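Local coordinates for protein mannitol dehydrogenase (Pseudomonas fluorescens, PDB 1LJ8) that binds the coenzyme NAD and probably catalyses the NAD-dependent interconversion of mannitol and fructose as a long-chain dehydrogenase, at residues Y44-D47 against A48-T52; T238-R241 against L242-H245; P290-E293 against M294-G297; R471-G474 against S475-N479. All coordinates share one frame; numbering follows the deposited sequence.

Interaction 1 of 4, residues Y44-D47 against A48-T52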
# COMPACT_ATOMS: atom_id res chain seq x y z
N TYR A 44 6.79 -4.29 12.89
CA TYR A 44 6.64 -5.65 13.45
C TYR A 44 8.00 -6.41 13.38
O TYR A 44 8.48 -6.95 14.38
CB TYR A 44 5.59 -6.38 12.62
CG TYR A 44 5.53 -7.88 12.85
CD1 TYR A 44 4.96 -8.41 14.01
CD2 TYR A 44 6.07 -8.75 11.91
CE1 TYR A 44 4.94 -9.81 14.22
CE2 TYR A 44 6.06 -10.15 12.11
CZ TYR A 44 5.49 -10.65 13.28
OH TYR A 44 5.46 -12.02 13.48
N TYR A 45 8.62 -6.47 12.20
CA TYR A 45 9.90 -7.20 12.09
C TYR A 45 11.00 -6.53 12.90
O TYR A 45 11.84 -7.20 13.48
CB TYR A 45 10.35 -7.29 10.64
CG TYR A 45 9.61 -8.33 9.80
CD1 TYR A 45 8.74 -7.95 8.79
CD2 TYR A 45 9.89 -9.70 9.97
CE1 TYR A 45 8.15 -8.88 7.94
CE2 TYR A 45 9.33 -10.64 9.12
CZ TYR A 45 8.46 -10.23 8.11
OH TYR A 45 7.90 -11.14 7.25
N THR A 46 11.02 -5.21 12.94
CA THR A 46 12.05 -4.53 13.69
C THR A 46 11.90 -4.80 15.20
O THR A 46 12.88 -5.02 15.90
CB THR A 46 12.01 -3.02 13.38
OG1 THR A 46 12.14 -2.86 11.95
CG2 THR A 46 13.17 -2.33 14.09
N ASP A 47 10.66 -4.86 15.67
CA ASP A 47 10.38 -5.13 17.08
C ASP A 47 10.79 -6.60 17.34
O ASP A 47 11.40 -6.89 18.39
CB ASP A 47 8.86 -4.93 17.35
CG ASP A 47 8.42 -5.40 18.74
OD1 ASP A 47 8.51 -4.58 19.68
OD2 ASP A 47 7.98 -6.58 18.89
N ALA A 48 10.51 -7.49 16.39
CA ALA A 48 10.88 -8.91 16.57
C ALA A 48 12.41 -9.05 16.72
O ALA A 48 12.89 -9.85 17.54
CB ALA A 48 10.37 -9.77 15.38
N LEU A 49 13.17 -8.28 15.95
CA LEU A 49 14.65 -8.33 16.02
C LEU A 49 15.11 -7.84 17.40
O LEU A 49 15.98 -8.44 18.03
CB LEU A 49 15.29 -7.41 14.96
CG LEU A 49 16.84 -7.37 14.93
CD1 LEU A 49 17.41 -8.76 14.59
CD2 LEU A 49 17.27 -6.40 13.87
N MSE A 50 14.52 -6.73 17.84
CA MSE A 50 14.87 -6.15 19.15
C MSE A 50 14.59 -7.14 20.26
O MSE A 50 15.34 -7.20 21.23
CB MSE A 50 14.07 -4.84 19.38
CG MSE A 50 14.59 -3.76 18.47
SE MSE A 50 13.51 -2.17 18.84
CE MSE A 50 14.21 -1.01 17.61
N ASN A 51 13.54 -7.94 20.10
CA ASN A 51 13.24 -8.94 21.13
C ASN A 51 14.29 -10.04 21.22
O ASN A 51 14.31 -10.78 22.21
CB ASN A 51 11.87 -9.57 20.92
CG ASN A 51 10.76 -8.66 21.42
OD1 ASN A 51 10.97 -7.80 22.26
ND2 ASN A 51 9.57 -8.87 20.90
N THR A 52 15.16 -10.14 20.21
CA THR A 52 16.25 -11.14 20.27
C THR A 52 17.47 -10.50 20.91
O THR A 52 18.50 -11.18 21.09
CB THR A 52 16.73 -11.67 18.87
OG1 THR A 52 17.34 -10.60 18.13
CG2 THR A 52 15.57 -12.29 18.07
O HOH W 1 6.98 -7.18 21.29
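Asp47 and Asn51 slant across each other, four residues apart, where the chain runs along and off helix 42-50, which leads between the adjacent parallel strands 27-32 and 59-64 in a beta-alpha-beta crossover of the Rossmann domain. Their carboxylate and amide planes stand almost perpendicular, 81° apart, with Asp47 OD2 3.4 Å from Asn51 ND2. A water spans the pair, donating to Asp47 OD2 at 2.7 Å and accepting from Asn51 ND2 at 3.1 Å. Asp47 CG is anti to the backbone N (chi1 171°), which carries the carboxylate along the helix toward the next turn. The other carboxylate oxygen, OD1, is bonded to Tyr20 OH and Gly100 N, so both oxygens are gripped and the group has little freedom to turn. Asn51 OD1 in turn bonds Ala19 N. A leucine in place of Asn51 is likely to leave the bridging water without its amide donor and Ala19 N without its acceptor, weakening the tie to the N-terminal segment.

On another side of the helix Thr46 and Met50, a selenomethionine, run alongside each other in the same direction. The methyl CG2 of Thr46 comes 3.9 Å from CE at the end of the extended Met50 chain, whose CG lies 3.3 Å from Thr46 O. The polar branch of Thr46, OG1, is bonded to Gln42 O and Trp277 NE1. Four successive backbone bonds, each to the carbonyl four residues back, join the two segments. At the far end Leu49 O accepts twice from Thr52: from its N, and from its OG1 at 2.6 Å, on a lone pair in the carbonyl plane.

Interaction 2 of 4, residues T238-R241 against L242-H245; sequences TAHR and LQLH
The first two turns of helix 238-248, in the Rossmann domain, hold a water-bridged pair, His240 and Gln243, on the inner side and an aliphatic pair, Thr238 and Leu242, on the outer side. ND1 of His240 and OE1 of Gln243 are 4.2 Å apart, too far for a direct bond, and a water fills the join. It sits in the plane of the imidazole at its edge, 2.7 Å from His240 ND1, and donates to Gln243 OE1 at 2.8 Å and to the backbone oxygen His240 O. Gln243 CG is anti to the backbone N (chi1 178°) and the chain is extended beyond it, which brings the amide oxygen level with the water.

Thr238 and Leu242 lie side by side and point the same way, Thr238 CG2 meeting Leu242 CD1 at 3.6 Å, while Leu242 CG lies 3.2 Å from Thr238 O. Arg241, bent at chi3 (69°), brings NH1 back to 3.7 Å from CD2 of the same leucine. The backbone is tied by i to i+4 helical hydrogen bonds, short at Leu242 N to Thr238 O (2.8 Å) and weak at His245 N to Arg241 O.

Leu244 and Gln243 rest on strand 83-87, and His240 NE2 is bonded to Ala368 O. With that carbonyl at one ring nitrogen and the oxygen-bound water at the other, the imidazole is fixed in rotation, and its oxygen-rich surroundings would probably ease a positive charge on it.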
# COMPACT_ATOMS: atom_id res chain seq x y z
N THR A 238 -13.86 1.10 14.58
CA THR A 238 -14.23 1.02 15.97
C THR A 238 -14.45 -0.42 16.39
O THR A 238 -14.08 -0.81 17.49
CB THR A 238 -15.50 1.84 16.21
OG1 THR A 238 -15.20 3.20 15.94
CG2 THR A 238 -15.97 1.70 17.65
N ALA A 239 -15.09 -1.20 15.54
CA ALA A 239 -15.35 -2.59 15.91
C ALA A 239 -14.03 -3.34 16.15
O ALA A 239 -13.93 -4.13 17.10
CB ALA A 239 -16.14 -3.28 14.79
N HIS A 240 -13.04 -3.12 15.29
CA HIS A 240 -11.74 -3.80 15.50
C HIS A 240 -11.15 -3.40 16.85
O HIS A 240 -10.66 -4.22 17.62
CB HIS A 240 -10.80 -3.44 14.34
CG HIS A 240 -10.97 -4.33 13.14
ND1 HIS A 240 -10.69 -5.68 13.19
CD2 HIS A 240 -11.36 -4.08 11.86
CE1 HIS A 240 -10.90 -6.22 12.00
NE2 HIS A 240 -11.31 -5.28 11.18
N ARG A 241 -11.22 -2.11 17.18
CA ARG A 241 -10.67 -1.63 18.45
C ARG A 241 -11.44 -2.20 19.64
O ARG A 241 -10.86 -2.62 20.64
CB ARG A 241 -10.69 -0.08 18.46
CG ARG A 241 -10.34 0.56 19.80
CD ARG A 241 -10.36 2.10 19.70
NE ARG A 241 -11.69 2.71 19.51
CZ ARG A 241 -12.66 2.81 20.42
NH1 ARG A 241 -12.52 2.31 21.64
NH2 ARG A 241 -13.80 3.46 20.10
N LEU A 242 -12.76 -2.25 19.53
CA LEU A 242 -13.56 -2.77 20.61
C LEU A 242 -13.35 -4.26 20.80
O LEU A 242 -13.39 -4.75 21.94
CB LEU A 242 -15.06 -2.47 20.36
CG LEU A 242 -15.41 -0.97 20.39
CD1 LEU A 242 -16.91 -0.80 20.07
CD2 LEU A 242 -15.11 -0.38 21.77
N GLN A 243 -13.09 -4.97 19.71
CA GLN A 243 -12.90 -6.43 19.81
C GLN A 243 -11.63 -6.70 20.66
O GLN A 243 -11.59 -7.63 21.47
CB GLN A 243 -12.74 -7.04 18.42
CG GLN A 243 -12.49 -8.54 18.45
CD GLN A 243 -12.34 -9.16 17.06
OE1 GLN A 243 -11.91 -8.51 16.07
NE2 GLN A 243 -12.69 -10.44 16.96
N LEU A 244 -10.62 -5.86 20.48
CA LEU A 244 -9.38 -6.01 21.24
C LEU A 244 -9.66 -5.85 22.74
O LEU A 244 -9.15 -6.61 23.57
CB LEU A 244 -8.36 -4.96 20.78
CG LEU A 244 -7.04 -4.96 21.57
CD1 LEU A 244 -6.29 -6.36 21.45
CD2 LEU A 244 -6.16 -3.83 20.99
N HIS A 245 -10.44 -4.84 23.10
CA HIS A 245 -10.78 -4.61 24.50
C HIS A 245 -11.65 -5.79 25.00
O HIS A 245 -11.40 -6.35 26.07
CB HIS A 245 -11.58 -3.31 24.65
CG HIS A 245 -12.15 -3.12 26.02
ND1 HIS A 245 -11.36 -2.88 27.12
CD2 HIS A 245 -13.42 -3.27 26.50
CE1 HIS A 245 -12.10 -2.89 28.22
NE2 HIS A 245 -13.36 -3.12 27.86
O HOH W 2 -10.02 -6.47 15.63

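Interaction 3 of 4, residues P290-E293 against M294-G297; sequences PYEE and MKIG
Met294, a selenomethionine, opens the second turn with its N-H bonded to Pro290 O (N to O 3.0 Å), from above the carbonyl plane. Its chain bends at chi3 (76°), which curls CE back to 3.9 Å from Tyr291 O. Lys295 follows, side by side with Glu292 and pointing the same way; its CD passes 3.9 Å from Glu292 OE2. A water lies between the two ends, 2.6 Å from Glu292 OE1 and accepting from Lys295 NZ at 3.1 Å, while Asn191 and Asn300 also bond NZ, close to the bound NAD. Ile296 slants across the glutamate, its CD1 3.6 Å from Glu292 OE1 and its N bonded to Glu292 O. An alanine at Glu292 would probably leave the water beside Lys295 NZ without its carboxylate partner and open a gap alongside Ile296 CD1. Gly297 completes the turn with its N-H bonded to Glu293 O (N to O 2.9 Å); Glu293 itself reaches His194. Early in helix 289-313 of the C-terminal domain, this stretch lies against strand 227-230, where Met228 meets Tyr291, Glu292 and Met294, and against helix 351-362, where Tyr354 touches both Met294 and Lys295.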
# COMPACT_ATOMS: atom_id res chain seq x y z
N PRO A 290 10.54 -10.21 -10.02
CA PRO A 290 9.46 -11.11 -10.45
C PRO A 290 8.47 -11.49 -9.33
O PRO A 290 7.30 -11.76 -9.59
CB PRO A 290 10.20 -12.33 -11.03
CG PRO A 290 11.54 -12.28 -10.42
CD PRO A 290 11.86 -10.80 -10.28
N TYR A 291 8.95 -11.50 -8.08
CA TYR A 291 8.12 -11.81 -6.93
C TYR A 291 7.14 -10.65 -6.66
O TYR A 291 5.97 -10.88 -6.41
CB TYR A 291 8.98 -12.03 -5.69
CG TYR A 291 9.96 -13.16 -5.87
CD1 TYR A 291 11.34 -12.92 -5.88
CD2 TYR A 291 9.50 -14.47 -6.07
CE1 TYR A 291 12.25 -13.99 -6.08
CE2 TYR A 291 10.38 -15.51 -6.28
CZ TYR A 291 11.75 -15.27 -6.28
OH TYR A 291 12.61 -16.34 -6.52
N GLU A 292 7.63 -9.41 -6.72
CA GLU A 292 6.73 -8.27 -6.50
C GLU A 292 5.74 -8.18 -7.68
O GLU A 292 4.57 -7.86 -7.50
CB GLU A 292 7.52 -6.95 -6.34
CG GLU A 292 6.62 -5.70 -6.02
CD GLU A 292 5.76 -5.81 -4.71
OE1 GLU A 292 5.12 -4.78 -4.33
OE2 GLU A 292 5.72 -6.87 -4.04
N GLU A 293 6.20 -8.45 -8.91
CA GLU A 293 5.28 -8.41 -10.07
C GLU A 293 4.16 -9.43 -9.86
O GLU A 293 2.98 -9.15 -10.15
CB GLU A 293 6.03 -8.75 -11.38
CG GLU A 293 6.89 -7.59 -11.87
CD GLU A 293 7.93 -8.01 -12.91
OE1 GLU A 293 7.86 -9.16 -13.40
OE2 GLU A 293 8.82 -7.16 -13.22
N MSE A 294 4.55 -10.61 -9.39
CA MSE A 294 3.63 -11.70 -9.10
C MSE A 294 2.58 -11.34 -8.05
O MSE A 294 1.36 -11.57 -8.22
CB MSE A 294 4.40 -12.91 -8.57
CG MSE A 294 3.50 -14.04 -8.13
SE MSE A 294 4.51 -15.33 -6.99
CE MSE A 294 4.58 -14.32 -5.33
N LYS A 295 3.03 -10.78 -6.95
CA LYS A 295 2.09 -10.43 -5.89
C LYS A 295 1.16 -9.30 -6.32
O LYS A 295 -0.05 -9.33 -6.06
CB LYS A 295 2.88 -10.01 -4.65
CG LYS A 295 1.93 -9.61 -3.51
CD LYS A 295 2.19 -8.24 -3.07
CE LYS A 295 1.30 -7.87 -1.87
NZ LYS A 295 0.85 -6.44 -2.01
N ILE A 296 1.73 -8.28 -6.96
CA ILE A 296 0.89 -7.16 -7.40
C ILE A 296 -0.14 -7.65 -8.45
O ILE A 296 -1.34 -7.30 -8.39
CB ILE A 296 1.75 -6.04 -8.04
CG1 ILE A 296 2.68 -5.39 -6.98
CG2 ILE A 296 0.81 -4.99 -8.67
CD1 ILE A 296 1.92 -4.59 -5.94
N GLY A 297 0.30 -8.47 -9.40
CA GLY A 297 -0.62 -8.93 -10.45
C GLY A 297 -1.74 -9.82 -9.97
O GLY A 297 -2.91 -9.70 -10.39
O HOH W 3 3.82 -5.41 -2.17

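Interaction 4 of 4, residues R471-G474 against S475-N479; sequences RCYG and SLRDN
Arg477 lies across Tyr473 and Gly474, one turn back on the same helix. Its NH1 comes to the edge of the Tyr473 ring, near the ring plane and 3.9 Å from CE2, with guanidinium and ring turned 83° to each other, so this is an edge contact and not a stack. Gly474 CA sits under one face of the guanidinium, 3.8 Å from its plane and offset toward the rim. The Arg477 chain, with CG anti to the backbone N (chi1 -178°), bends at chi3 (60°) to lay the flat group over the glycine.

Asp478 holds it there side-on: Arg477 NE bonds Asp478 OD1 at 2.9 Å and NH2 bonds Asp478 OD2 at 3.0 Å, a two-nitrogen salt bridge lying close to the guanidinium plane, though both oxygens are met well out of the carboxylate plane. Asp441, outside the helix, holds Arg477 and Tyr473 together: OD1 in a salt bridge with Arg477 NH1, OD2 bonded to Tyr473 OH. Another link runs along the exposed side, where Asn479 ND2 donates to Ser475 OG at 3.2 Å; that hydroxyl is also bonded to Thr484 OG1.

The buried side belongs to Cys472, Tyr473 and Leu476, which press helix 463-488 of the C-terminal domain onto helix 401-413, at Ala408, Leu405 and Leu412, while Arg471 reaches the same helix through a salt bridge to Glu401.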
# COMPACT_ATOMS: atom_id res chain seq x y z
N ARG A 471 -20.18 -3.19 -22.82
CA ARG A 471 -21.08 -4.36 -22.59
C ARG A 471 -21.18 -4.59 -21.07
O ARG A 471 -22.26 -4.79 -20.50
CB ARG A 471 -20.47 -5.67 -23.16
CG ARG A 471 -20.44 -5.81 -24.65
CD ARG A 471 -20.15 -7.24 -25.02
NE ARG A 471 -18.74 -7.65 -24.92
CZ ARG A 471 -17.83 -7.41 -25.86
NH1 ARG A 471 -18.17 -6.76 -26.96
NH2 ARG A 471 -16.60 -7.88 -25.75
N CYS A 472 -20.02 -4.63 -20.43
CA CYS A 472 -19.95 -4.87 -18.98
C CYS A 472 -20.68 -3.82 -18.19
O CYS A 472 -21.47 -4.14 -17.28
CB CYS A 472 -18.48 -4.97 -18.49
SG CYS A 472 -17.67 -6.54 -19.01
N TYR A 473 -20.42 -2.56 -18.50
CA TYR A 473 -21.09 -1.48 -17.76
C TYR A 473 -22.63 -1.55 -17.91
O TYR A 473 -23.38 -1.46 -16.92
CB TYR A 473 -20.57 -0.15 -18.25
CG TYR A 473 -21.16 1.02 -17.50
CD1 TYR A 473 -20.61 1.45 -16.30
CD2 TYR A 473 -22.32 1.65 -17.96
CE1 TYR A 473 -21.21 2.48 -15.56
CE2 TYR A 473 -22.95 2.67 -17.24
CZ TYR A 473 -22.39 3.08 -16.03
OH TYR A 473 -22.99 4.06 -15.27
N GLY A 474 -23.10 -1.70 -19.15
CA GLY A 474 -24.54 -1.80 -19.35
C GLY A 474 -25.13 -3.00 -18.61
O GLY A 474 -26.22 -2.89 -18.03
N SER A 475 -24.43 -4.12 -18.63
CA SER A 475 -24.97 -5.30 -17.97
C SER A 475 -25.01 -5.07 -16.44
O SER A 475 -26.00 -5.37 -15.77
CB SER A 475 -24.12 -6.52 -18.29
OG SER A 475 -24.69 -7.67 -17.69
N LEU A 476 -23.93 -4.52 -15.90
CA LEU A 476 -23.96 -4.27 -14.47
C LEU A 476 -25.14 -3.36 -14.07
O LEU A 476 -25.84 -3.59 -13.07
CB LEU A 476 -22.62 -3.62 -14.05
CG LEU A 476 -21.44 -4.59 -13.96
CD1 LEU A 476 -20.16 -3.79 -13.54
CD2 LEU A 476 -21.72 -5.68 -12.91
N ARG A 477 -25.36 -2.31 -14.84
CA ARG A 477 -26.43 -1.35 -14.54
C ARG A 477 -27.82 -1.97 -14.66
O ARG A 477 -28.66 -1.84 -13.76
CB ARG A 477 -26.33 -0.16 -15.52
CG ARG A 477 -27.35 0.93 -15.30
CD ARG A 477 -27.39 1.87 -16.50
NE ARG A 477 -27.76 1.09 -17.69
CZ ARG A 477 -27.25 1.29 -18.90
NH1 ARG A 477 -26.36 2.26 -19.10
NH2 ARG A 477 -27.59 0.49 -19.91
N ASP A 478 -28.05 -2.65 -15.78
CA ASP A 478 -29.35 -3.24 -16.04
C ASP A 478 -29.67 -4.58 -15.40
O ASP A 478 -30.78 -4.77 -14.90
CB ASP A 478 -29.55 -3.36 -17.56
CG ASP A 478 -29.48 -2.01 -18.27
OD1 ASP A 478 -29.74 -0.99 -17.64
OD2 ASP A 478 -29.18 -1.97 -19.47
N ASN A 479 -28.70 -5.49 -15.40
CA ASN A 479 -28.91 -6.85 -14.87
C ASN A 479 -28.32 -7.13 -13.51
O ASN A 479 -28.60 -8.18 -12.92
CB ASN A 479 -28.33 -7.86 -15.83
CG ASN A 479 -28.79 -7.61 -17.26
OD1 ASN A 479 -29.97 -7.36 -17.48
ND2 ASN A 479 -27.86 -7.66 -18.22

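How the interactions relate
All four are local contacts along a helix, interaction 1 running past its helix into a loop; they are met one after another along the chain and do not touch. Interactions 1 and 2 belong to the Rossmann domain, interactions 3 and 4 to the C-terminal domain. Bound NAD relates three of them: the Lys295 side chain of interaction 3 is about 4 Å from the coenzyme, whereas Tyr45 of interaction 1 and His240 of interaction 2 are each about 11 Å from it. Interactions 2 and 3 lie on opposite sides of the chain's centre, about 18 Å apart at their nearest atoms. Interaction 4 is peripheral, its centre about 50 Å from that of interaction 1, away from the NAD-binding residues.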